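Methanol--corrinoid protein co-methyltransferase (Methanosarcina barkeri, PDB 2I2X) catalyses the transfer of the methyl group of methanol to the cob(I)amide cofactor bound to its partner subunit MtaC, a zinc-dependent step of methanogenesis. Local coordinates at residues 161-166 with 198-203; 124-129 with 144-149; 213-218 with 263-268; 253-258 with 278-283. All blocks are in the same frame, centred on the assembly; numbering follows the deposited sequence.

All four contacts belong to the TIM barrel of this subunit. Contact 2 comes first along the chain, contact 1 follows, and the segments of contacts 3 and 4 then alternate. Contacts 1, 2 and 3 share the parallel sheet through the adjacent strands 119-126, 160-163 and 213-216, each meeting a helix or loop. The centres of contacts 1 and 2 lie about 9 Å apart, and those of contacts 3 and 4 likewise; contacts 2 and 4 are about 21 Å apart and do not touch. D217 of contact 3 bonds to S165 and W200 of contact 1 and R253 of contact 4, beside the strand end that carries the zinc ligand E164; contact 2 meets contact 1 through D128 and M166.

Contact 1 (161-166 with 198-203); sequences LSVESM and LIWTDI. With ZN (zinc ion), chain Q; K (potassium ion), chain S.
V163 and W200 make the close part of this contact, with CG1 of the valine 3.7 Å from CZ2 of the indole. The two side chains run past one another in opposite directions, and the methyl reaches the ring at a slant. In-plane at the ring's edge sits the carbonyl of L161, whose O is 3.7 Å from CH2, while I203 of the same helix lays its CD1 over the centre of one face, 3.8 Å above the plane. In the loop just past the strand, I199 CD1 comes to 3.4 Å from S165 OG, a hydroxyl already bonded to D217. W200 NE1 donates to that same aspartate, which fixes the indole's rotation. Replacing W200 with an alanine would probably open a gap beside V163 and under I203, and leave D217 without one of its donors. Packing is slacker elsewhere: L161 CB stands 4.5 Å from I203 CG2, and T201 and D202 lie on the partly exposed side of the helix. E164, next after V163, points its CB away from the helix. Its carboxylate bridges two metals, OE1 at 2.1 Å from the zinc and OE2 at 2.4 Å from the potassium; C220 and C269 also bind the zinc, E86 and E313 the potassium. The pieces 161-163 and 198-203 run nearly antiparallel, 163° apart, as a barrel strand and the helix that covers it do, with strand 213-216 next in the sheet, F150 of helix 143-155 covering V163 and I203, and A257 of helix 240-259 against W200.

Contact 2 (124-129 with 144-149); sequences HTIGDI and SVFLEA
I126 opens the contact with both of its branches. CG2, anti to the backbone N (chi1 of CG1 -79°), touches F146 CE1 at 3.7 Å, and CG1 meets the methyl of A149, its CB lying 3.8 Å away. The isoleucine thus fills the angle between the helix backbone and the phenyl ring, the two side chains meeting aslant. An alanine in place of I126 would probably open a gap between A149 and F146, taking one support from the ring. At G127 it is the main chain that touches: its O lies near the plane of the F146 ring, at the edge, 3.6 Å from CE1. D128 then brings OD1 over one face of the ring, 4.2 Å above the plane and toward the rim. This carboxylate is held by other partners, OD1 in a salt bridge with R130 and OD2 taking the M166 amide. Last comes I129, whose CD1 packs on V145 CG1 at 3.7 Å, the two side chains crossing at about a right angle. F146 can serve all four residues from I126 to I129 because its CG lies anti to its own N (chi1 -177°), sending the ring toward the loop beyond the strand. The pair belongs to the beta-alpha-beta unit of strand 119-126, helix 143-155 and strand 160-163: F146 also touches V163 of the next strand and meets F150 edge-to-face, while S92 of helix 89-93 touches both isoleucines and N93 touches I129.

Contact 3 (213-218 with 263-268); sequences ISAGDT and VGPGKD
V263 sets CG1 anti to its carbonyl carbon (chi1 -63°), which puts CG2 between the backbone N and the carbonyl carbon, and I213 sets its own CG2 anti to N; the two CG2 methyls meet at 3.9 Å, the side chains crossing at roughly a right angle. In the TIM barrel, strand 213-216 is outermost on its side of the parallel sheet, and the extended loop 263-268 runs beside it, also bonding through G266 to T285 of strand 285-287 at the other border, consistent with the loop helping to close the barrel between the two. One hydrogen bond joins the segments, from V263 N to S214 O at 2.9 Å, the donor nearly in line with the C=O. Farther along, G264 CA lies 2.9 Å from A215 O in a CA-H...O contact, and A215 CB rests 3.5 Å from P265 O. Close approach of the backbones depends on glycine: a side chain on G216 would run into G266 CA, and its backbone angles alone ask for glycine, as do those of G264, which precedes a cis peptide to P265. K267 bends at chi2 and chi3, and NZ reaches D268 OD1 at 3.2 Å in a salt bridge whose hydrogen bond is weak; E84 is its stronger partner, and E86 and, weakly, E164 also take it. Turned from the loop, D217 accepts its neighbour's amide, T218 N to OD1 at 2.7 Å, through the anti lone pair.

Contact 4 (253-258 with 278-283); sequences RSLVAY and AITGMP
Y258 and M282 lie alongside each other and point in opposite directions, so that the thioether passes the ring at its CB end. M282 SD is 3.6 Å from Y258 CD1 and 4.7 Å from the ring centroid, 59° off the normal: an oblique Met-aromatic contact. With chi2 at 165° the methionine chain extends and carries the sulfur out to the ring. L255 and T280 also run past each other in opposite directions, L255 CD1 coming to 3.5 Å from T280 CG2. The leucine gets there by holding CG anti to its backbone N (chi1 176°), which extends both methyls toward the other helix. Against I279 it is turned at about a right angle, and both branches are used: L255 CD1 meets I279 CG2 at 3.9 Å, and L255 CD2 meets I279 CD1 at 4.0 Å. T280 CG2 also sits 4.0 Å from Y258 CB, so this one methyl fills the space between leucine and tyrosine. With CG2 facing the apolar side, T280 keeps OG1 for the backbone, accepting from M282 N at 3.1 Å while also bonding to V276 O. No hydrogen bond crosses between the segments. Outside them, I382 and V383 of helix 372-383 cover I279, R392 of helix 389-409 touches L255, and the Y258 hydroxyl end reaches G266. What results is apolar packing between helix 240-259 and the end of helix 273-280, where G281, with positive phi, breaks the helix and the threonine forms an ST turn.

Contact 1 (161-166 with 198-203)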
loop_
_atom_site.group_PDB
_atom_site.type_symbol
_atom_site.label_atom_id
_atom_site.label_comp_id
_atom_site.label_asym_id
_atom_site.label_seq_id
_atom_site.Cartn_x
_atom_site.Cartn_y
_atom_site.Cartn_z
ATOM N N LEU A 161 -17.208 3.080 -19.550
ATOM C CA LEU A 161 -17.555 4.459 -19.238
ATOM C C LEU A 161 -18.318 4.524 -17.923
ATOM O O LEU A 161 -19.254 3.757 -17.724
ATOM C CB LEU A 161 -18.411 5.064 -20.364
ATOM C CG LEU A 161 -17.879 4.994 -21.801
ATOM C CD1 LEU A 161 -18.888 5.571 -22.783
ATOM C CD2 LEU A 161 -16.530 5.712 -21.934
ATOM N N SER A 162 -17.933 5.442 -17.044
ATOM C CA SER A 162 -18.534 5.568 -15.733
ATOM C C SER A 162 -18.509 7.032 -15.331
ATOM O O SER A 162 -17.822 7.850 -15.971
ATOM C CB SER A 162 -17.695 4.802 -14.719
ATOM O OG SER A 162 -18.040 3.432 -14.653
ATOM N N VAL A 163 -19.235 7.351 -14.260
ATOM C CA VAL A 163 -19.175 8.661 -13.616
ATOM C C VAL A 163 -19.605 8.421 -12.191
ATOM O O VAL A 163 -20.327 7.473 -11.927
ATOM C CB VAL A 163 -20.146 9.725 -14.272
ATOM C CG1 VAL A 163 -21.533 9.176 -14.462
ATOM C CG2 VAL A 163 -20.227 11.002 -13.417
ATOM N N GLU A 164 -19.162 9.271 -11.284
ATOM C CA GLU A 164 -19.734 9.318 -9.946
ATOM C C GLU A 164 -20.651 10.538 -9.895
ATOM O O GLU A 164 -20.190 11.644 -9.626
ATOM C CB GLU A 164 -18.635 9.493 -8.905
ATOM C CG GLU A 164 -17.381 8.796 -9.281
ATOM C CD GLU A 164 -16.660 8.211 -8.092
ATOM O OE1 GLU A 164 -17.067 8.450 -6.948
ATOM O OE2 GLU A 164 -15.656 7.502 -8.289
ATOM N N SER A 165 -21.932 10.348 -10.175
ATOM C CA SER A 165 -22.811 11.505 -10.391
ATOM C C SER A 165 -23.386 12.138 -9.113
ATOM O O SER A 165 -23.464 11.488 -8.081
ATOM C CB SER A 165 -23.878 11.219 -11.444
ATOM O OG SER A 165 -24.700 10.129 -11.103
ATOM N N MET A 166 -23.770 13.410 -9.203
ATOM C CA MET A 166 -24.057 14.234 -8.047
ATOM C C MET A 166 -25.558 14.491 -7.775
ATOM O O MET A 166 -25.916 15.265 -6.869
ATOM C CB MET A 166 -23.352 15.581 -8.203
ATOM C CG MET A 166 -21.836 15.578 -8.298
ATOM S SD MET A 166 -21.202 17.283 -8.622
ATOM C CE MET A 166 -22.021 17.748 -10.162
ATOM N N LEU A 198 -31.704 10.453 -16.472
ATOM C CA LEU A 198 -31.344 11.416 -17.510
ATOM C C LEU A 198 -29.996 11.028 -18.082
ATOM O O LEU A 198 -29.864 10.668 -19.260
ATOM C CB LEU A 198 -31.221 12.822 -16.911
ATOM C CG LEU A 198 -31.430 14.152 -17.670
ATOM C CD1 LEU A 198 -30.389 15.170 -17.221
ATOM C CD2 LEU A 198 -31.443 14.054 -19.194
ATOM N N ILE A 199 -28.985 11.068 -17.228
ATOM C CA ILE A 199 -27.609 10.893 -17.682
ATOM C C ILE A 199 -27.307 9.512 -18.275
ATOM O O ILE A 199 -26.623 9.412 -19.301
ATOM C CB ILE A 199 -26.627 11.278 -16.573
ATOM C CG1 ILE A 199 -26.802 10.358 -15.362
ATOM C CG2 ILE A 199 -26.864 12.738 -16.175
ATOM C CD1 ILE A 199 -25.792 10.592 -14.291
ATOM N N TRP A 200 -27.846 8.455 -17.669
ATOM C CA TRP A 200 -27.524 7.109 -18.150
ATOM C C TRP A 200 -28.175 6.735 -19.488
ATOM O O TRP A 200 -27.659 5.901 -20.223
ATOM C CB TRP A 200 -27.680 6.050 -17.043
ATOM C CG TRP A 200 -26.476 6.161 -16.100
ATOM C CD1 TRP A 200 -26.435 6.783 -14.867
ATOM C CD2 TRP A 200 -25.134 5.725 -16.375
ATOM N NE1 TRP A 200 -25.154 6.742 -14.364
ATOM C CE2 TRP A 200 -24.338 6.100 -15.266
ATOM C CE3 TRP A 200 -24.536 5.033 -17.437
ATOM C CZ2 TRP A 200 -22.969 5.801 -15.189
ATOM C CZ3 TRP A 200 -23.161 4.724 -17.359
ATOM C CH2 TRP A 200 -22.402 5.112 -16.243
ATOM N N THR A 201 -29.289 7.392 -19.817
ATOM C CA THR A 201 -29.903 7.234 -21.108
ATOM C C THR A 201 -28.968 7.804 -22.151
ATOM O O THR A 201 -28.680 7.169 -23.157
ATOM C CB THR A 201 -31.244 7.966 -21.127
ATOM O OG1 THR A 201 -32.112 7.333 -20.168
ATOM C CG2 THR A 201 -31.879 7.950 -22.550
ATOM N N ASP A 202 -28.478 9.004 -21.912
ATOM C CA ASP A 202 -27.535 9.590 -22.820
ATOM C C ASP A 202 -26.202 8.842 -22.858
ATOM O O ASP A 202 -25.665 8.628 -23.960
ATOM C CB ASP A 202 -27.310 11.038 -22.458
ATOM C CG ASP A 202 -28.518 11.900 -22.724
ATOM O OD1 ASP A 202 -29.369 11.538 -23.587
ATOM O OD2 ASP A 202 -28.618 12.945 -22.051
ATOM N N ILE A 203 -25.676 8.434 -21.686
ATOM C CA ILE A 203 -24.370 7.731 -21.645
ATOM C C ILE A 203 -24.406 6.449 -22.471
ATOM O O ILE A 203 -23.528 6.219 -23.286
ATOM C CB ILE A 203 -23.831 7.466 -20.225
ATOM C CG1 ILE A 203 -23.425 8.790 -19.572
ATOM C CG2 ILE A 203 -22.619 6.565 -20.307
ATOM C CD1 ILE A 203 -23.553 8.849 -18.047
HETATM ZN ZN ZN Q . -16.220 7.255 -5.410
HETATM K K K S . -13.742 7.631 -6.808
#

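Contact 2 (124-129 with 144-149)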
loop_
_atom_site.group_PDB
_atom_site.type_symbol
_atom_site.label_atom_id
_atom_site.label_comp_id
_atom_site.label_asym_id
_atom_site.label_seq_id
_atom_site.Cartn_x
_atom_site.Cartn_y
_atom_site.Cartn_z
ATOM N N HIS A 124 -12.538 4.742 -18.149
ATOM C CA HIS A 124 -12.465 6.153 -17.885
ATOM C C HIS A 124 -13.720 6.543 -17.162
ATOM O O HIS A 124 -14.821 6.201 -17.588
ATOM C CB HIS A 124 -12.356 6.945 -19.188
ATOM C CG HIS A 124 -10.971 7.426 -19.479
ATOM N ND1 HIS A 124 -9.853 6.621 -19.339
ATOM C CD2 HIS A 124 -10.516 8.635 -19.874
ATOM C CE1 HIS A 124 -8.775 7.313 -19.658
ATOM N NE2 HIS A 124 -9.148 8.541 -19.966
ATOM N N THR A 125 -13.535 7.256 -16.060
ATOM C CA THR A 125 -14.607 7.778 -15.238
ATOM C C THR A 125 -14.597 9.309 -15.371
ATOM O O THR A 125 -13.748 10.006 -14.775
ATOM C CB THR A 125 -14.385 7.364 -13.772
ATOM O OG1 THR A 125 -14.390 5.945 -13.694
ATOM C CG2 THR A 125 -15.469 7.950 -12.824
ATOM N N ILE A 126 -15.544 9.821 -16.172
ATOM C CA ILE A 126 -15.684 11.238 -16.433
ATOM C C ILE A 126 -16.011 11.901 -15.100
ATOM O O ILE A 126 -16.634 11.290 -14.229
ATOM C CB ILE A 126 -16.781 11.446 -17.520
ATOM C CG1 ILE A 126 -16.220 11.160 -18.926
ATOM C CG2 ILE A 126 -17.376 12.893 -17.533
ATOM C CD1 ILE A 126 -15.466 9.850 -19.095
ATOM N N GLY A 127 -15.538 13.124 -14.902
ATOM C CA GLY A 127 -16.007 13.924 -13.768
ATOM C C GLY A 127 -17.409 14.531 -13.927
ATOM O O GLY A 127 -17.766 15.022 -15.001
ATOM N N ASP A 128 -18.213 14.505 -12.864
ATOM C CA ASP A 128 -19.508 15.181 -12.919
ATOM C C ASP A 128 -19.261 16.654 -12.797
ATOM O O ASP A 128 -19.208 17.199 -11.704
ATOM C CB ASP A 128 -20.510 14.710 -11.856
ATOM C CG ASP A 128 -21.972 15.037 -12.251
ATOM O OD1 ASP A 128 -22.157 15.976 -13.062
ATOM O OD2 ASP A 128 -22.918 14.376 -11.748
ATOM N N ILE A 129 -19.090 17.291 -13.946
ATOM C CA ILE A 129 -18.739 18.699 -14.005
ATOM C C ILE A 129 -19.964 19.647 -13.952
ATOM O O ILE A 129 -19.794 20.866 -13.966
ATOM C CB ILE A 129 -17.907 18.987 -15.274
ATOM C CG1 ILE A 129 -18.695 18.626 -16.550
ATOM C CG2 ILE A 129 -16.625 18.246 -15.225
ATOM C CD1 ILE A 129 -18.080 19.156 -17.854
ATOM N N SER A 144 -23.677 19.574 -22.138
ATOM C CA SER A 144 -23.229 19.099 -23.446
ATOM C C SER A 144 -21.741 18.798 -23.408
ATOM O O SER A 144 -21.261 17.897 -24.111
ATOM C CB SER A 144 -23.530 20.113 -24.548
ATOM O OG SER A 144 -22.869 21.342 -24.320
ATOM N N VAL A 145 -21.024 19.557 -22.585
ATOM C CA VAL A 145 -19.599 19.332 -22.394
ATOM C C VAL A 145 -19.415 17.957 -21.717
ATOM O O VAL A 145 -18.612 17.143 -22.153
ATOM C CB VAL A 145 -18.950 20.476 -21.580
ATOM C CG1 VAL A 145 -17.451 20.243 -21.381
ATOM C CG2 VAL A 145 -19.161 21.817 -22.278
ATOM N N PHE A 146 -20.223 17.720 -20.682
ATOM C CA PHE A 146 -20.287 16.474 -19.949
ATOM C C PHE A 146 -20.352 15.283 -20.910
ATOM O O PHE A 146 -19.523 14.365 -20.842
ATOM C CB PHE A 146 -21.507 16.532 -19.032
ATOM C CG PHE A 146 -21.686 15.334 -18.140
ATOM C CD1 PHE A 146 -20.659 14.891 -17.314
ATOM C CD2 PHE A 146 -22.909 14.675 -18.100
ATOM C CE1 PHE A 146 -20.848 13.806 -16.474
ATOM C CE2 PHE A 146 -23.105 13.589 -17.256
ATOM C CZ PHE A 146 -22.071 13.151 -16.443
ATOM N N LEU A 147 -21.326 15.320 -21.815
ATOM C CA LEU A 147 -21.495 14.283 -22.847
ATOM C C LEU A 147 -20.303 14.156 -23.786
ATOM O O LEU A 147 -19.933 13.035 -24.155
ATOM C CB LEU A 147 -22.762 14.532 -23.674
ATOM C CG LEU A 147 -24.116 14.454 -22.963
ATOM C CD1 LEU A 147 -25.257 14.456 -24.012
ATOM C CD2 LEU A 147 -24.235 13.243 -21.996
ATOM N N GLU A 148 -19.731 15.294 -24.191
ATOM C CA GLU A 148 -18.567 15.317 -25.070
ATOM C C GLU A 148 -17.402 14.590 -24.410
ATOM O O GLU A 148 -16.602 13.949 -25.092
ATOM C CB GLU A 148 -18.114 16.747 -25.356
ATOM C CG GLU A 148 -18.937 17.528 -26.337
ATOM C CD GLU A 148 -18.437 18.973 -26.516
ATOM O OE1 GLU A 148 -17.207 19.173 -26.697
ATOM O OE2 GLU A 148 -19.285 19.901 -26.493
ATOM N N ALA A 149 -17.291 14.703 -23.089
ATOM C CA ALA A 149 -16.237 13.991 -22.399
ATOM C C ALA A 149 -16.404 12.469 -22.575
ATOM O O ALA A 149 -15.433 11.770 -22.917
ATOM C CB ALA A 149 -16.148 14.394 -20.934
#

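Contact 3 (213-218 with 263-268)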
loop_
_atom_site.group_PDB
_atom_site.type_symbol
_atom_site.label_atom_id
_atom_site.label_comp_id
_atom_site.label_asym_id
_atom_site.label_seq_id
_atom_site.Cartn_x
_atom_site.Cartn_y
_atom_site.Cartn_z
ATOM N N ILE A 213 -18.493 0.401 -23.674
ATOM C CA ILE A 213 -19.392 -0.133 -22.672
ATOM C C ILE A 213 -19.922 0.878 -21.690
ATOM O O ILE A 213 -19.174 1.612 -21.078
ATOM C CB ILE A 213 -18.851 -1.431 -22.039
ATOM C CG1 ILE A 213 -19.342 -2.589 -22.941
ATOM C CG2 ILE A 213 -19.366 -1.604 -20.594
ATOM C CD1 ILE A 213 -18.299 -3.530 -23.317
ATOM N N SER A 214 -21.240 0.930 -21.586
ATOM C CA SER A 214 -21.880 1.763 -20.590
ATOM C C SER A 214 -21.792 0.972 -19.283
ATOM O O SER A 214 -22.539 0.014 -19.077
ATOM C CB SER A 214 -23.330 2.044 -21.008
ATOM O OG SER A 214 -24.029 2.756 -20.017
ATOM N N ALA A 215 -20.856 1.341 -18.418
ATOM C CA ALA A 215 -20.506 0.468 -17.317
ATOM C C ALA A 215 -21.364 0.624 -16.044
ATOM O O ALA A 215 -21.923 -0.353 -15.556
ATOM C CB ALA A 215 -19.016 0.556 -17.019
ATOM N N GLY A 216 -21.465 1.838 -15.510
ATOM C CA GLY A 216 -22.322 2.109 -14.351
ATOM C C GLY A 216 -21.743 3.187 -13.450
ATOM O O GLY A 216 -20.617 3.638 -13.664
ATOM N N ASP A 217 -22.516 3.550 -12.427
ATOM C CA ASP A 217 -22.347 4.737 -11.559
ATOM C C ASP A 217 -22.082 4.248 -10.124
ATOM O O ASP A 217 -21.792 3.073 -9.914
ATOM C CB ASP A 217 -23.678 5.513 -11.585
ATOM C CG ASP A 217 -23.525 7.001 -11.328
ATOM O OD1 ASP A 217 -23.010 7.409 -10.271
ATOM O OD2 ASP A 217 -23.983 7.780 -12.185
ATOM N N THR A 218 -22.216 5.129 -9.141
ATOM C CA THR A 218 -21.959 4.807 -7.722
ATOM C C THR A 218 -22.567 5.896 -6.941
ATOM O O THR A 218 -22.346 7.082 -7.252
ATOM C CB THR A 218 -20.516 5.159 -7.278
ATOM O OG1 THR A 218 -19.574 4.626 -8.165
ATOM C CG2 THR A 218 -20.221 4.677 -5.926
ATOM N N VAL A 263 -24.608 -1.949 -18.396
ATOM C CA VAL A 263 -24.549 -3.410 -18.405
ATOM C C VAL A 263 -23.518 -3.903 -17.402
ATOM O O VAL A 263 -23.346 -5.121 -17.203
ATOM C CB VAL A 263 -24.183 -3.956 -19.839
ATOM C CG1 VAL A 263 -25.282 -3.592 -20.877
ATOM C CG2 VAL A 263 -22.822 -3.446 -20.298
ATOM N N GLY A 264 -22.831 -2.950 -16.778
ATOM C CA GLY A 264 -21.781 -3.250 -15.812
ATOM C C GLY A 264 -20.423 -3.343 -16.494
ATOM O O GLY A 264 -20.339 -3.330 -17.718
ATOM N N PRO A 265 -19.345 -3.497 -15.714
ATOM C CA PRO A 265 -19.278 -3.594 -14.261
ATOM C C PRO A 265 -19.455 -2.254 -13.578
ATOM O O PRO A 265 -18.891 -1.268 -14.022
ATOM C CB PRO A 265 -17.864 -4.124 -14.013
ATOM C CG PRO A 265 -17.064 -3.679 -15.233
ATOM C CD PRO A 265 -18.035 -3.666 -16.371
ATOM N N GLY A 266 -20.241 -2.213 -12.504
ATOM C CA GLY A 266 -20.403 -0.991 -11.733
ATOM C C GLY A 266 -19.112 -0.530 -11.094
ATOM O O GLY A 266 -18.208 -1.318 -10.850
ATOM N N LYS A 267 -19.036 0.755 -10.808
ATOM C CA LYS A 267 -17.911 1.353 -10.099
ATOM C C LYS A 267 -17.602 0.762 -8.759
ATOM O O LYS A 267 -18.483 0.505 -7.962
ATOM C CB LYS A 267 -18.155 2.845 -9.889
ATOM C CG LYS A 267 -17.808 3.676 -11.110
ATOM C CD LYS A 267 -16.352 4.018 -11.076
ATOM C CE LYS A 267 -16.083 5.037 -9.997
ATOM N NZ LYS A 267 -14.630 5.103 -9.764
ATOM N N ASP A 268 -16.299 0.636 -8.523
ATOM C CA ASP A 268 -15.708 0.077 -7.311
ATOM C C ASP A 268 -16.257 0.625 -5.999
ATOM O O ASP A 268 -16.533 -0.133 -5.073
ATOM C CB ASP A 268 -14.185 0.251 -7.369
ATOM C CG ASP A 268 -13.764 1.690 -7.601
ATOM O OD1 ASP A 268 -14.645 2.577 -7.724
ATOM O OD2 ASP A 268 -12.547 1.948 -7.643
#

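Contact 4 (253-258 with 278-283)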
loop_
_atom_site.group_PDB
_atom_site.type_symbol
_atom_site.label_atom_id
_atom_site.label_comp_id
_atom_site.label_asym_id
_atom_site.label_seq_id
_atom_site.Cartn_x
_atom_site.Cartn_y
_atom_site.Cartn_z
ATOM N N ARG A 253 -31.284 3.694 -6.154
ATOM C CA ARG A 253 -30.732 4.817 -6.902
ATOM C C ARG A 253 -29.711 4.333 -7.954
ATOM O O ARG A 253 -29.835 4.665 -9.141
ATOM C CB ARG A 253 -30.111 5.866 -5.977
ATOM C CG ARG A 253 -29.300 6.991 -6.721
ATOM C CD ARG A 253 -27.824 6.571 -6.952
ATOM N NE ARG A 253 -26.959 7.668 -7.382
ATOM C CZ ARG A 253 -25.767 7.510 -7.963
ATOM N NH1 ARG A 253 -25.313 6.295 -8.219
ATOM N NH2 ARG A 253 -25.046 8.580 -8.323
ATOM N N SER A 254 -28.729 3.527 -7.528
ATOM C CA SER A 254 -27.668 3.103 -8.440
ATOM C C SER A 254 -28.197 2.101 -9.460
ATOM O O SER A 254 -27.714 2.046 -10.585
ATOM C CB SER A 254 -26.462 2.553 -7.676
ATOM O OG SER A 254 -25.837 3.593 -6.913
ATOM N N LEU A 255 -29.219 1.344 -9.076
ATOM C CA LEU A 255 -29.874 0.427 -9.991
ATOM C C LEU A 255 -30.348 1.086 -11.300
ATOM O O LEU A 255 -30.412 0.427 -12.335
ATOM C CB LEU A 255 -31.037 -0.263 -9.282
ATOM C CG LEU A 255 -31.915 -1.197 -10.121
ATOM C CD1 LEU A 255 -31.160 -2.429 -10.558
ATOM C CD2 LEU A 255 -33.181 -1.608 -9.379
ATOM N N VAL A 256 -30.663 2.384 -11.252
ATOM C CA VAL A 256 -31.204 3.118 -12.401
ATOM C C VAL A 256 -30.291 3.089 -13.638
ATOM O O VAL A 256 -30.774 2.932 -14.771
ATOM C CB VAL A 256 -31.607 4.611 -12.036
ATOM C CG1 VAL A 256 -31.994 5.386 -13.261
ATOM C CG2 VAL A 256 -32.743 4.653 -11.023
ATOM N N ALA A 257 -28.983 3.238 -13.425
ATOM C CA ALA A 257 -28.006 3.142 -14.504
ATOM C C ALA A 257 -28.265 1.921 -15.410
ATOM O O ALA A 257 -28.232 2.018 -16.649
ATOM C CB ALA A 257 -26.609 3.099 -13.921
ATOM N N TYR A 258 -28.551 0.787 -14.778
ATOM C CA TYR A 258 -28.719 -0.488 -15.484
ATOM C C TYR A 258 -30.091 -0.529 -16.165
ATOM O O TYR A 258 -30.214 -0.912 -17.340
ATOM C CB TYR A 258 -28.436 -1.670 -14.515
ATOM C CG TYR A 258 -27.086 -1.422 -13.857
ATOM C CD1 TYR A 258 -25.879 -1.647 -14.558
ATOM C CD2 TYR A 258 -27.015 -0.816 -12.607
ATOM C CE1 TYR A 258 -24.647 -1.320 -13.990
ATOM C CE2 TYR A 258 -25.810 -0.489 -12.049
ATOM C CZ TYR A 258 -24.628 -0.744 -12.731
ATOM O OH TYR A 258 -23.436 -0.403 -12.116
ATOM N N ALA A 278 -27.373 -8.746 -7.278
ATOM C CA ALA A 278 -28.500 -9.645 -6.973
ATOM C C ALA A 278 -29.751 -9.354 -7.825
ATOM O O ALA A 278 -30.423 -10.277 -8.277
ATOM C CB ALA A 278 -28.855 -9.595 -5.483
ATOM N N ILE A 279 -30.062 -8.081 -8.059
ATOM C CA ILE A 279 -31.179 -7.750 -8.895
ATOM C C ILE A 279 -30.871 -8.005 -10.374
ATOM O O ILE A 279 -31.625 -8.699 -11.058
ATOM C CB ILE A 279 -31.621 -6.275 -8.679
ATOM C CG1 ILE A 279 -32.139 -6.070 -7.255
ATOM C CG2 ILE A 279 -32.681 -5.877 -9.665
ATOM C CD1 ILE A 279 -32.276 -4.623 -6.880
ATOM N N THR A 280 -29.762 -7.447 -10.857
ATOM C CA THR A 280 -29.499 -7.380 -12.298
ATOM C C THR A 280 -28.783 -8.587 -12.909
ATOM O O THR A 280 -28.891 -8.818 -14.130
ATOM C CB THR A 280 -28.635 -6.152 -12.660
ATOM O OG1 THR A 280 -27.363 -6.272 -12.026
ATOM C CG2 THR A 280 -29.285 -4.843 -12.212
ATOM N N GLY A 281 -28.017 -9.321 -12.100
ATOM C CA GLY A 281 -27.195 -10.414 -12.638
ATOM C C GLY A 281 -26.032 -9.889 -13.450
ATOM O O GLY A 281 -25.419 -10.630 -14.227
ATOM N N MET A 282 -25.730 -8.603 -13.263
ATOM C CA MET A 282 -24.650 -7.927 -13.968
ATOM C C MET A 282 -23.395 -7.868 -13.094
ATOM O O MET A 282 -23.507 -7.893 -11.842
ATOM C CB MET A 282 -25.073 -6.518 -14.356
ATOM C CG MET A 282 -25.959 -6.509 -15.578
ATOM S SD MET A 282 -26.801 -4.940 -15.793
ATOM C CE MET A 282 -27.733 -5.250 -17.275
ATOM N N PRO A 283 -22.208 -7.812 -13.733
ATOM C CA PRO A 283 -20.981 -7.818 -12.986
ATOM C C PRO A 283 -20.698 -6.482 -12.298
ATOM O O PRO A 283 -21.148 -5.429 -12.785
ATOM C CB PRO A 283 -19.928 -8.114 -14.065
ATOM C CG PRO A 283 -20.474 -7.457 -15.240
ATOM C CD PRO A 283 -21.938 -7.802 -15.178
#